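Local coordinates for protein 6-phosphogluconate dehydrogenase, NAD-binding (Mycolicibacterium smegmatis MC2 155, PDB 6SMT) that acts as an S-enantioselective imine reductase and binds NADPH as its cofactor, at residues D68-D78 and T95-R106; T135-Q146 and L159-H169. All blocks are in the same frame, centred on the assembly; numbering follows the deposited sequence.

Contact 1: residues D68-D78 and T95-R106; sequences DLALVNVVDHD and TVIGLSSDTPDR. With NDP (NADPH dihydro-nicotinamide-adenine-dinucleotide phosphate), chain L.
Ala70 and Val72 exchange backbone hydrogen bonds with Thr95 and Ile97, pairing parallel strands 69-72 and 95-98 of a beta-alpha-beta unit in the Rossmann-type NADPH domain. Beyond the strands, Ser100 ties the two segments together. Its CB packs 3.1 Å from Val74 O, and OG, beside its own backbone N (chi1 -57°), donates to Val72 O at 2.9 Å while accepting a nearly straight bond from Val74 N at 2.8 Å. Val72 O also takes Leu99 N, which arrives from the opposite face of the carbonyl plane. The neighbouring Ser101 N bonds NADPH O3D at 2.9 Å, and Asn73 ND2 divides itself between Leu99 O and a weak bond to the ribose O4D. Farther on, Asp102 OD2 accepts from His77 N through its anti lone pair. The His77 ring, almost perpendicular to that carboxylate, has Ser100 O at its edge; its ND1 bonds Thr110. The bent Arg106 side chain then makes an end-on salt bridge in which NH1 and NH2 both reach Asp78 OD1, at 2.9 and 2.7 Å, from the same face of the carboxylate.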
loop_
_atom_site.group_PDB
_atom_site.type_symbol
_atom_site.label_atom_id
_atom_site.label_comp_id
_atom_site.label_asym_id
_atom_site.label_seq_id
_atom_site.Cartn_x
_atom_site.Cartn_y
_atom_site.Cartn_z
ATOM N N ASP B 68 30.665 7.018 23.645
ATOM C CA ASP B 68 30.992 5.598 23.361
ATOM C C ASP B 68 30.278 5.122 22.098
ATOM O O ASP B 68 30.815 4.227 21.435
ATOM C CB ASP B 68 30.588 4.716 24.521
ATOM C CG ASP B 68 31.387 4.987 25.793
ATOM O OD1 ASP B 68 32.520 5.452 25.658
ATOM O OD2 ASP B 68 30.865 4.648 26.831
ATOM N N LEU B 69 29.206 5.787 21.699
ATOM C CA LEU B 69 28.288 5.348 20.615
ATOM C C LEU B 69 27.923 6.540 19.805
ATOM O O LEU B 69 27.480 7.532 20.392
ATOM C CB LEU B 69 27.054 4.718 21.257
ATOM C CG LEU B 69 25.971 4.246 20.311
ATOM C CD1 LEU B 69 26.487 3.094 19.457
ATOM C CD2 LEU B 69 24.744 3.771 21.059
ATOM N N ALA B 70 28.054 6.468 18.493
ATOM C CA ALA B 70 27.723 7.529 17.556
ATOM C C ALA B 70 26.668 7.032 16.543
ATOM O O ALA B 70 26.901 5.970 15.974
ATOM C CB ALA B 70 28.887 8.077 16.803
ATOM N N LEU B 71 25.551 7.738 16.437
ATOM C CA LEU B 71 24.509 7.427 15.450
ATOM C C LEU B 71 24.621 8.410 14.313
ATOM O O LEU B 71 24.666 9.657 14.590
ATOM C CB LEU B 71 23.118 7.539 16.081
ATOM C CG LEU B 71 22.947 6.816 17.393
ATOM C CD1 LEU B 71 21.502 6.960 17.882
ATOM C CD2 LEU B 71 23.335 5.367 17.333
ATOM N N VAL B 72 24.682 7.973 13.059
ATOM C CA VAL B 72 24.792 8.859 11.896
ATOM C C VAL B 72 23.497 8.810 11.075
ATOM O O VAL B 72 23.174 7.779 10.510
ATOM C CB VAL B 72 26.022 8.561 11.044
ATOM C CG1 VAL B 72 26.171 9.648 10.032
ATOM C CG2 VAL B 72 27.292 8.350 11.883
ATOM N N ASN B 73 22.718 9.882 11.144
ATOM C CA ASN B 73 21.339 9.917 10.613
ATOM C C ASN B 73 21.226 11.044 9.607
ATOM O O ASN B 73 20.809 12.159 9.996
ATOM C CB ASN B 73 20.344 9.988 11.753
ATOM C CG ASN B 73 18.903 9.942 11.301
ATOM O OD1 ASN B 73 18.181 10.939 11.443
ATOM N ND2 ASN B 73 18.495 8.820 10.693
ATOM N N VAL B 74 21.629 10.798 8.375
ATOM C CA VAL B 74 21.676 11.798 7.308
ATOM C C VAL B 74 21.079 11.197 6.038
ATOM O O VAL B 74 20.670 10.037 6.028
ATOM C CB VAL B 74 23.102 12.331 7.138
ATOM C CG1 VAL B 74 23.545 13.142 8.338
ATOM C CG2 VAL B 74 24.069 11.229 6.823
ATOM N N VAL B 75 21.071 11.958 4.968
ATOM C CA VAL B 75 20.263 11.579 3.777
ATOM C C VAL B 75 20.751 10.276 3.176
ATOM O O VAL B 75 19.899 9.463 2.846
ATOM C CB VAL B 75 20.232 12.712 2.754
ATOM C CG1 VAL B 75 21.605 13.006 2.185
ATOM C CG2 VAL B 75 19.237 12.345 1.635
ATOM N N ASP B 76 22.049 10.024 3.037
ATOM C CA ASP B 76 22.544 8.820 2.384
ATOM C C ASP B 76 23.961 8.510 2.830
ATOM O O ASP B 76 24.522 9.236 3.677
ATOM C CB ASP B 76 22.452 8.955 0.861
ATOM C CG ASP B 76 23.361 10.055 0.258
ATOM O OD1 ASP B 76 24.211 10.610 0.913
ATOM O OD2 ASP B 76 23.132 10.464 -0.978
ATOM N N HIS B 77 24.570 7.428 2.306
ATOM C CA HIS B 77 25.923 7.012 2.693
ATOM C C HIS B 77 26.983 7.899 2.030
ATOM O O HIS B 77 28.044 7.901 2.597
ATOM C CB HIS B 77 26.146 5.517 2.574
ATOM C CG HIS B 77 25.610 4.801 3.767
ATOM N ND1 HIS B 77 26.448 4.087 4.628
ATOM C CD2 HIS B 77 24.365 4.802 4.363
ATOM C CE1 HIS B 77 25.737 3.602 5.661
ATOM N NE2 HIS B 77 24.439 4.020 5.516
ATOM N N ASP B 78 26.686 8.645 0.975
ATOM C CA ASP B 78 27.719 9.634 0.548
ATOM C C ASP B 78 27.898 10.669 1.675
ATOM O O ASP B 78 29.060 11.001 2.048
ATOM C CB ASP B 78 27.376 10.317 -0.760
ATOM C CG ASP B 78 27.602 9.404 -1.969
ATOM O OD1 ASP B 78 28.407 8.494 -1.907
ATOM O OD2 ASP B 78 27.058 9.750 -2.967
ATOM N N THR B 95 31.949 2.838 18.884
ATOM C CA THR B 95 30.960 2.174 17.999
ATOM C C THR B 95 30.234 3.222 17.207
ATOM O O THR B 95 29.747 4.205 17.771
ATOM C CB THR B 95 29.928 1.393 18.825
ATOM O OG1 THR B 95 30.670 0.374 19.519
ATOM C CG2 THR B 95 28.904 0.702 17.923
ATOM N N VAL B 96 30.121 3.037 15.894
ATOM C CA VAL B 96 29.362 3.941 15.010
ATOM C C VAL B 96 28.198 3.103 14.488
ATOM O O VAL B 96 28.393 1.934 14.085
ATOM C CB VAL B 96 30.213 4.381 13.815
ATOM C CG1 VAL B 96 29.388 5.120 12.794
ATOM C CG2 VAL B 96 31.382 5.232 14.321
ATOM N N ILE B 97 26.985 3.653 14.523
ATOM C CA ILE B 97 25.820 2.995 13.907
ATOM C C ILE B 97 25.332 3.901 12.803
ATOM O O ILE B 97 24.890 5.042 13.042
ATOM C CB ILE B 97 24.717 2.684 14.923
ATOM C CG1 ILE B 97 25.295 1.813 16.036
ATOM C CG2 ILE B 97 23.537 2.049 14.236
ATOM C CD1 ILE B 97 24.257 1.382 17.077
ATOM N N GLY B 98 25.295 3.385 11.585
ATOM C CA GLY B 98 24.730 4.095 10.454
ATOM C C GLY B 98 23.234 3.940 10.520
ATOM O O GLY B 98 22.757 2.815 10.642
ATOM N N LEU B 99 22.509 5.025 10.463
ATOM C CA LEU B 99 21.029 5.028 10.420
ATOM C C LEU B 99 20.618 5.874 9.244
ATOM O O LEU B 99 19.680 6.699 9.349
ATOM C CB LEU B 99 20.446 5.547 11.761
ATOM C CG LEU B 99 20.724 4.677 12.942
ATOM C CD1 LEU B 99 20.204 5.394 14.205
ATOM C CD2 LEU B 99 20.112 3.305 12.842
ATOM N N SER B 100 21.212 5.725 8.096
ATOM C CA SER B 100 20.985 6.539 6.905
ATOM C C SER B 100 20.646 5.617 5.748
ATOM O O SER B 100 21.471 4.722 5.418
ATOM C CB SER B 100 22.241 7.379 6.589
ATOM O OG SER B 100 22.575 8.203 7.742
ATOM N N SER B 101 19.488 5.750 5.133
ATOM C CA SER B 101 19.017 4.718 4.191
ATOM C C SER B 101 19.853 4.676 2.914
ATOM O O SER B 101 19.996 5.739 2.270
ATOM C CB SER B 101 17.521 5.010 3.922
ATOM O OG SER B 101 16.997 3.956 3.098
ATOM N N ASP B 102 20.383 3.534 2.552
ATOM C CA ASP B 102 21.151 3.342 1.328
ATOM C C ASP B 102 21.275 1.835 1.090
ATOM O O ASP B 102 20.636 1.029 1.794
ATOM C CB ASP B 102 22.535 4.026 1.432
ATOM C CG ASP B 102 23.096 4.590 0.145
ATOM O OD1 ASP B 102 22.919 3.926 -0.929
ATOM O OD2 ASP B 102 23.743 5.688 0.186
ATOM N N THR B 103 22.027 1.453 0.023
ATOM C CA THR B 103 22.043 0.050 -0.410
ATOM C C THR B 103 22.897 -0.823 0.492
ATOM O O THR B 103 23.736 -0.373 1.290
ATOM C CB THR B 103 22.589 -0.048 -1.810
ATOM O OG1 THR B 103 23.979 0.324 -1.754
ATOM C CG2 THR B 103 21.830 0.845 -2.743
ATOM N N PRO B 104 22.671 -2.146 0.440
ATOM C CA PRO B 104 23.504 -3.060 1.185
ATOM C C PRO B 104 25.010 -2.878 0.942
ATOM O O PRO B 104 25.784 -2.934 1.873
ATOM C CB PRO B 104 22.978 -4.436 0.736
ATOM C CG PRO B 104 21.534 -4.141 0.405
ATOM C CD PRO B 104 21.492 -2.771 -0.185
ATOM N N ASP B 105 25.384 -2.655 -0.334
ATOM C CA ASP B 105 26.827 -2.517 -0.550
ATOM C C ASP B 105 27.325 -1.218 0.074
ATOM O O ASP B 105 28.514 -1.221 0.465
ATOM C CB ASP B 105 27.150 -2.546 -2.038
ATOM C CG ASP B 105 27.287 -3.974 -2.566
ATOM O OD1 ASP B 105 27.413 -4.987 -1.781
ATOM O OD2 ASP B 105 27.323 -4.107 -3.782
ATOM N N ARG B 106 26.545 -0.126 0.185
ATOM C CA ARG B 106 27.001 1.091 0.862
ATOM C C ARG B 106 27.137 0.812 2.368
ATOM O O ARG B 106 28.005 1.365 3.003
ATOM C CB ARG B 106 26.127 2.284 0.558
ATOM C CG ARG B 106 26.239 2.711 -0.901
ATOM C CD ARG B 106 27.634 2.973 -1.436
ATOM N NE ARG B 106 28.217 4.066 -0.715
ATOM C CZ ARG B 106 28.248 5.338 -1.087
ATOM N NH1 ARG B 106 27.723 5.649 -2.242
ATOM N NH2 ARG B 106 28.697 6.299 -0.287
HETATM P PA NDP L . 17.181 13.795 5.300
HETATM O O1A NDP L . 17.166 12.415 4.712
HETATM O O2A NDP L . 16.491 14.921 4.596
HETATM O O5B NDP L . 18.686 14.183 5.616
HETATM C C5B NDP L . 18.915 15.488 6.180
HETATM C C4B NDP L . 20.153 15.422 7.039
HETATM O O4B NDP L . 21.310 15.021 6.251
HETATM C C3B NDP L . 20.517 16.800 7.625
HETATM O O3B NDP L . 21.138 16.663 8.889
HETATM C C2B NDP L . 21.501 17.304 6.591
HETATM O O2B NDP L . 22.428 18.310 6.991
HETATM C C1B NDP L . 22.295 16.028 6.395
HETATM N N9A NDP L . 23.142 16.018 5.207
HETATM C C8A NDP L . 22.758 15.981 3.887
HETATM N N7A NDP L . 23.780 15.960 3.063
HETATM C C5A NDP L . 24.903 16.000 3.873
HETATM C C6A NDP L . 26.297 16.053 3.618
HETATM N N6A NDP L . 26.835 15.962 2.405
HETATM N N1A NDP L . 27.118 16.116 4.688
HETATM C C2A NDP L . 26.607 16.155 5.922
HETATM N N3A NDP L . 25.318 16.138 6.280
HETATM C C4A NDP L . 24.518 16.081 5.209
HETATM O O3 NDP L . 16.601 13.841 6.794
HETATM P PN NDP L . 15.742 12.975 7.765
HETATM O O1N NDP L . 16.035 13.431 9.124
HETATM O O2N NDP L . 14.326 13.001 7.313
HETATM O O5D NDP L . 16.226 11.459 7.537
HETATM C C5D NDP L . 17.535 11.048 7.918
HETATM C C4D NDP L . 17.664 9.600 7.513
HETATM O O4D NDP L . 16.694 8.841 8.280
HETATM C C3D NDP L . 17.414 9.281 6.033
HETATM O O3D NDP L . 18.336 8.331 5.511
HETATM C C2D NDP L . 16.014 8.695 6.053
HETATM O O2D NDP L . 15.709 7.791 4.994
HETATM C C1D NDP L . 15.928 8.020 7.396
HETATM N N1N NDP L . 14.558 7.932 7.939
HETATM C C2N NDP L . 13.787 9.058 8.060
HETATM C C3N NDP L . 12.499 8.995 8.474
HETATM C C7N NDP L . 11.644 10.192 8.601
HETATM O O7N NDP L . 10.459 9.983 8.946
HETATM N N7N NDP L . 12.106 11.415 8.398
HETATM C C4N NDP L . 11.890 7.714 8.771
HETATM C C5N NDP L . 12.764 6.562 8.688
HETATM C C6N NDP L . 14.024 6.680 8.331
HETATM P P2B NDP L . 21.895 19.846 6.975
HETATM O O1X NDP L . 23.213 20.666 7.112
HETATM O O2X NDP L . 21.253 20.069 5.608
HETATM O O3X NDP L . 20.924 20.071 8.064
HETATM O O HOH W 1 31.536 1.808 22.099
HETATM O O HOH W 2 18.203 7.995 1.362
HETATM O O HOH W 3 22.738 3.183 7.491
HETATM O O HOH W 4 25.012 7.567 -1.175
#

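Contact 2: residues T135-Q146 and L159-H169; sequences TRGASILFAGPQ and LGQLTWVGEDH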
loop_
_atom_site.group_PDB
_atom_site.type_symbol
_atom_site.label_atom_id
_atom_site.label_comp_id
_atom_site.label_asym_id
_atom_site.label_seq_id
_atom_site.Cartn_x
_atom_site.Cartn_y
_atom_site.Cartn_z
ATOM N N THR B 135 8.974 5.309 21.348
ATOM C CA THR B 135 7.748 4.538 21.690
ATOM C C THR B 135 7.871 3.105 21.200
ATOM O O THR B 135 8.666 2.784 20.250
ATOM C CB THR B 135 6.454 5.189 21.183
ATOM O OG1 THR B 135 6.217 4.822 19.816
ATOM C CG2 THR B 135 6.435 6.704 21.310
ATOM N N ARG B 136 6.982 2.236 21.683
ATOM C CA ARG B 136 6.902 0.865 21.178
ATOM C C ARG B 136 6.353 0.776 19.760
ATOM O O ARG B 136 6.474 -0.285 19.153
ATOM C CB ARG B 136 6.065 0.046 22.151
ATOM C CG ARG B 136 6.664 0.017 23.552
ATOM C CD ARG B 136 7.987 -0.705 23.713
ATOM N NE ARG B 136 9.070 0.228 23.543
ATOM C CZ ARG B 136 10.310 -0.118 23.191
ATOM N NH1 ARG B 136 10.659 -1.396 23.047
ATOM N NH2 ARG B 136 11.184 0.846 23.044
ATOM N N GLY B 137 5.882 1.858 19.175
ATOM C CA GLY B 137 5.458 1.882 17.770
ATOM C C GLY B 137 6.608 2.056 16.795
ATOM O O GLY B 137 6.305 1.990 15.587
ATOM N N ALA B 138 7.792 2.355 17.298
ATOM C CA ALA B 138 8.935 2.416 16.366
ATOM C C ALA B 138 9.526 1.065 16.153
ATOM O O ALA B 138 9.523 0.202 17.043
ATOM C CB ALA B 138 9.993 3.381 16.881
ATOM N N SER B 139 10.186 0.915 14.999
ATOM C CA SER B 139 10.937 -0.308 14.672
ATOM C C SER B 139 12.232 0.076 13.997
ATOM O O SER B 139 12.200 0.811 13.015
ATOM C CB SER B 139 10.133 -1.213 13.781
ATOM O OG SER B 139 10.915 -2.322 13.314
ATOM N N ILE B 140 13.344 -0.476 14.495
ATOM C CA ILE B 140 14.687 -0.237 13.923
ATOM C C ILE B 140 15.303 -1.611 13.736
ATOM O O ILE B 140 15.325 -2.461 14.664
ATOM C CB ILE B 140 15.537 0.714 14.771
ATOM C CG1 ILE B 140 14.783 1.988 15.138
ATOM C CG2 ILE B 140 16.813 1.011 13.980
ATOM C CD1 ILE B 140 15.571 2.902 16.032
ATOM N N LEU B 141 15.829 -1.855 12.540
ATOM C CA LEU B 141 16.524 -3.111 12.192
ATOM C C LEU B 141 18.027 -2.875 12.257
ATOM O O LEU B 141 18.513 -1.767 11.871
ATOM C CB LEU B 141 16.163 -3.553 10.764
ATOM C CG LEU B 141 14.709 -3.510 10.440
ATOM C CD1 LEU B 141 14.512 -4.040 9.028
ATOM C CD2 LEU B 141 13.912 -4.322 11.384
ATOM N N PHE B 142 18.797 -3.900 12.630
ATOM C CA PHE B 142 20.254 -3.749 12.768
ATOM C C PHE B 142 20.916 -4.967 12.202
ATOM O O PHE B 142 20.424 -6.071 12.245
ATOM C CB PHE B 142 20.671 -3.653 14.251
ATOM C CG PHE B 142 20.147 -2.428 14.952
ATOM C CD1 PHE B 142 18.881 -2.456 15.499
ATOM C CD2 PHE B 142 20.894 -1.284 15.069
ATOM C CE1 PHE B 142 18.335 -1.336 16.084
ATOM C CE2 PHE B 142 20.359 -0.166 15.713
ATOM C CZ PHE B 142 19.104 -0.220 16.231
ATOM N N ALA B 143 22.138 -4.735 11.715
ATOM C CA ALA B 143 23.005 -5.795 11.154
ATOM C C ALA B 143 24.472 -5.523 11.500
ATOM O O ALA B 143 24.905 -4.372 11.579
ATOM C CB ALA B 143 22.834 -5.938 9.657
ATOM N N GLY B 144 25.211 -6.608 11.697
ATOM C CA GLY B 144 26.614 -6.560 12.105
ATOM C C GLY B 144 26.841 -7.502 13.269
ATOM O O GLY B 144 25.986 -8.348 13.547
ATOM N N PRO B 145 27.993 -7.398 13.928
ATOM C CA PRO B 145 28.278 -8.415 14.956
ATOM C C PRO B 145 27.231 -8.483 16.051
ATOM O O PRO B 145 26.912 -7.471 16.632
ATOM C CB PRO B 145 29.615 -7.906 15.475
ATOM C CG PRO B 145 30.235 -7.234 14.307
ATOM C CD PRO B 145 29.091 -6.513 13.606
ATOM N N GLN B 146 26.732 -9.679 16.352
ATOM C CA GLN B 146 25.673 -9.880 17.362
ATOM C C GLN B 146 26.093 -9.354 18.705
ATOM O O GLN B 146 25.326 -8.633 19.355
ATOM C CB GLN B 146 25.205 -11.322 17.473
ATOM C CG GLN B 146 23.921 -11.428 18.283
ATOM C CD GLN B 146 23.356 -12.840 18.282
ATOM O OE1 GLN B 146 24.002 -13.779 17.773
ATOM N NE2 GLN B 146 22.187 -12.995 18.888
ATOM N N LEU B 159 14.844 3.788 21.838
ATOM C CA LEU B 159 14.347 4.425 20.588
ATOM C C LEU B 159 13.112 3.714 20.052
ATOM O O LEU B 159 12.321 4.324 19.297
ATOM C CB LEU B 159 15.459 4.334 19.558
ATOM C CG LEU B 159 16.766 5.046 19.878
ATOM C CD1 LEU B 159 17.781 4.712 18.835
ATOM C CD2 LEU B 159 16.430 6.546 20.076
ATOM N N GLY B 160 12.936 2.441 20.394
ATOM C CA GLY B 160 11.890 1.652 19.728
ATOM C C GLY B 160 12.109 0.163 19.867
ATOM O O GLY B 160 12.994 -0.266 20.610
ATOM N N GLN B 161 11.286 -0.628 19.243
ATOM C CA GLN B 161 11.478 -2.063 19.130
ATOM C C GLN B 161 12.609 -2.353 18.153
ATOM O O GLN B 161 12.689 -1.670 17.109
ATOM C CB GLN B 161 10.216 -2.790 18.646
ATOM C CG GLN B 161 9.059 -2.510 19.594
ATOM C CD GLN B 161 7.953 -3.523 19.534
ATOM O OE1 GLN B 161 8.203 -4.728 19.690
ATOM N NE2 GLN B 161 6.738 -3.011 19.428
ATOM N N LEU B 162 13.549 -3.161 18.596
ATOM C CA LEU B 162 14.763 -3.451 17.826
ATOM C C LEU B 162 14.763 -4.855 17.288
ATOM O O LEU B 162 14.268 -5.826 17.939
ATOM C CB LEU B 162 15.976 -3.246 18.731
ATOM C CG LEU B 162 16.012 -2.025 19.619
ATOM C CD1 LEU B 162 17.298 -2.107 20.421
ATOM C CD2 LEU B 162 15.883 -0.731 18.862
ATOM N N THR B 163 15.264 -5.036 16.072
ATOM C CA THR B 163 15.427 -6.379 15.496
ATOM C C THR B 163 16.822 -6.503 14.914
ATOM O O THR B 163 17.132 -5.681 14.034
ATOM C CB THR B 163 14.437 -6.708 14.354
ATOM O OG1 THR B 163 13.106 -6.484 14.834
ATOM C CG2 THR B 163 14.561 -8.158 13.916
ATOM N N TRP B 164 17.606 -7.470 15.386
ATOM C CA TRP B 164 18.893 -7.811 14.769
ATOM C C TRP B 164 18.631 -8.841 13.707
ATOM O O TRP B 164 18.071 -9.928 13.993
ATOM C CB TRP B 164 19.898 -8.216 15.849
ATOM C CG TRP B 164 21.208 -8.662 15.276
ATOM C CD1 TRP B 164 22.232 -7.833 14.984
ATOM C CD2 TRP B 164 21.646 -9.999 15.016
ATOM N NE1 TRP B 164 23.301 -8.553 14.547
ATOM C CE2 TRP B 164 22.972 -9.900 14.572
ATOM C CE3 TRP B 164 21.033 -11.242 15.131
ATOM C CZ2 TRP B 164 23.740 -11.024 14.249
ATOM C CZ3 TRP B 164 21.765 -12.353 14.733
ATOM C CH2 TRP B 164 23.077 -12.227 14.267
ATOM N N VAL B 165 19.061 -8.544 12.459
ATOM C CA VAL B 165 18.719 -9.425 11.315
ATOM C C VAL B 165 19.895 -10.233 10.830
ATOM O O VAL B 165 19.726 -11.014 9.872
ATOM C CB VAL B 165 18.039 -8.625 10.173
ATOM C CG1 VAL B 165 16.776 -7.989 10.676
ATOM C CG2 VAL B 165 18.960 -7.585 9.561
ATOM N N GLY B 166 21.076 -10.107 11.391
ATOM C CA GLY B 166 22.193 -10.959 11.014
ATOM C C GLY B 166 23.534 -10.284 10.992
ATOM O O GLY B 166 23.663 -9.065 11.208
ATOM N N GLU B 167 24.566 -11.087 10.775
ATOM C CA GLU B 167 25.921 -10.657 10.922
ATOM C C GLU B 167 26.389 -9.863 9.698
ATOM O O GLU B 167 27.291 -9.002 9.838
ATOM C CB GLU B 167 26.862 -11.882 11.045
ATOM C CG GLU B 167 26.727 -12.624 12.371
ATOM C CD GLU B 167 27.519 -11.937 13.473
ATOM O OE1 GLU B 167 28.604 -11.399 13.153
ATOM O OE2 GLU B 167 27.109 -12.005 14.643
ATOM N N ASP B 168 25.821 -10.124 8.539
ATOM C CA ASP B 168 26.269 -9.373 7.344
ATOM C C ASP B 168 25.874 -7.903 7.477
ATOM O O ASP B 168 24.669 -7.617 7.591
ATOM C CB ASP B 168 25.641 -9.983 6.100
ATOM C CG ASP B 168 25.646 -9.175 4.814
ATOM O OD1 ASP B 168 26.385 -8.232 4.657
ATOM O OD2 ASP B 168 24.749 -9.457 3.911
ATOM N N HIS B 169 26.826 -6.988 7.425
ATOM C CA HIS B 169 26.577 -5.573 7.676
ATOM C C HIS B 169 25.598 -5.002 6.644
ATOM O O HIS B 169 25.075 -3.946 6.953
ATOM C CB HIS B 169 27.853 -4.762 7.641
ATOM C CG HIS B 169 28.680 -4.816 8.879
ATOM N ND1 HIS B 169 29.894 -5.469 8.938
ATOM C CD2 HIS B 169 28.491 -4.178 10.053
ATOM C CE1 HIS B 169 30.382 -5.221 10.173
ATOM N NE2 HIS B 169 29.543 -4.470 10.855
HETATM O O HOH W 5 13.290 -2.158 22.627
HETATM O O HOH W 6 12.171 -3.956 15.072
HETATM O O HOH W 7 25.935 -14.212 15.713
#
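Ile140 and Phe142 interlock with Gln161, Thr163 and Val165 through alternating backbone hydrogen bonds, setting strands 139-143 and 161-164 side by side and parallel, their axes approaching to 4.7 Å. The pairing continues past the strands, where Gly144 N donates to Gly166 O.

Polar side chains fasten both ends. Gln161 NE2 gives Arg136 O a straight bond of 2.8 Å that lies in the carbonyl plane and in its own amide plane. At the far end, Trp164 CG is anti to the backbone N (chi1 176°), and the indole reaches along segment 135-146 until NE1 donates to Gly144 O at 2.9 Å; the oxygen lies in the ring plane, although the donor stands above the carbonyl plane. Glu167 OE2 accepts Gln146 N, and a water ties the same oxygen to Gln146 OE1. Another water joins Ser139 OG to Thr163 OG1.

Among the aromatic contacts, Gln146 crosses one face of Trp164, CG lying 4.0 Å from the centroid of the six-membered ring, with its amide stacked nearly parallel to the indole. Gly166 N sits over the opposite face. Gly144 CA makes a CH-pi contact with the His169 ring, whose NE2 bonds Tyr121 O.

Apolar contacts are simpler: Leu162 CD2 meets the edge of Phe142 at CE1, 3.8 Å away, and Leu141 CD2 lies alongside Thr163 CB.

Helix 146-156, the crossover between the strands, packs on Leu162 and Phe142, while helix 171-199 lies against Leu141 and Val165 on the other face; strand 120-126 runs antiparallel beside 139-143.

In the fold
Contacts 1 and 2 each pair the strands of a beta-alpha-beta unit in one mixed sheet, met in series along the chain, with centres about 13 Å apart. Strand 120-126 lies between them, parallel to 95-98 and antiparallel to 139-143. Their side chains nevertheless touch: Ile97 CG2 is 4.1 Å from Phe142 CE2, and Leu99 CD2 is 4.2 Å from Ile140 CG2. Contact 1 directly lines the NADPH pocket, whereas in contact 2 the side chain of Ile140 stays about 8 Å from the cofactor. The side chain of Ser139 lies about 9 Å from the bound (2S)-2-ethylhexan-1-ol. Both contacts also pack against the second subunit, which contributes Ser238 and Ser243 to cofactor binding.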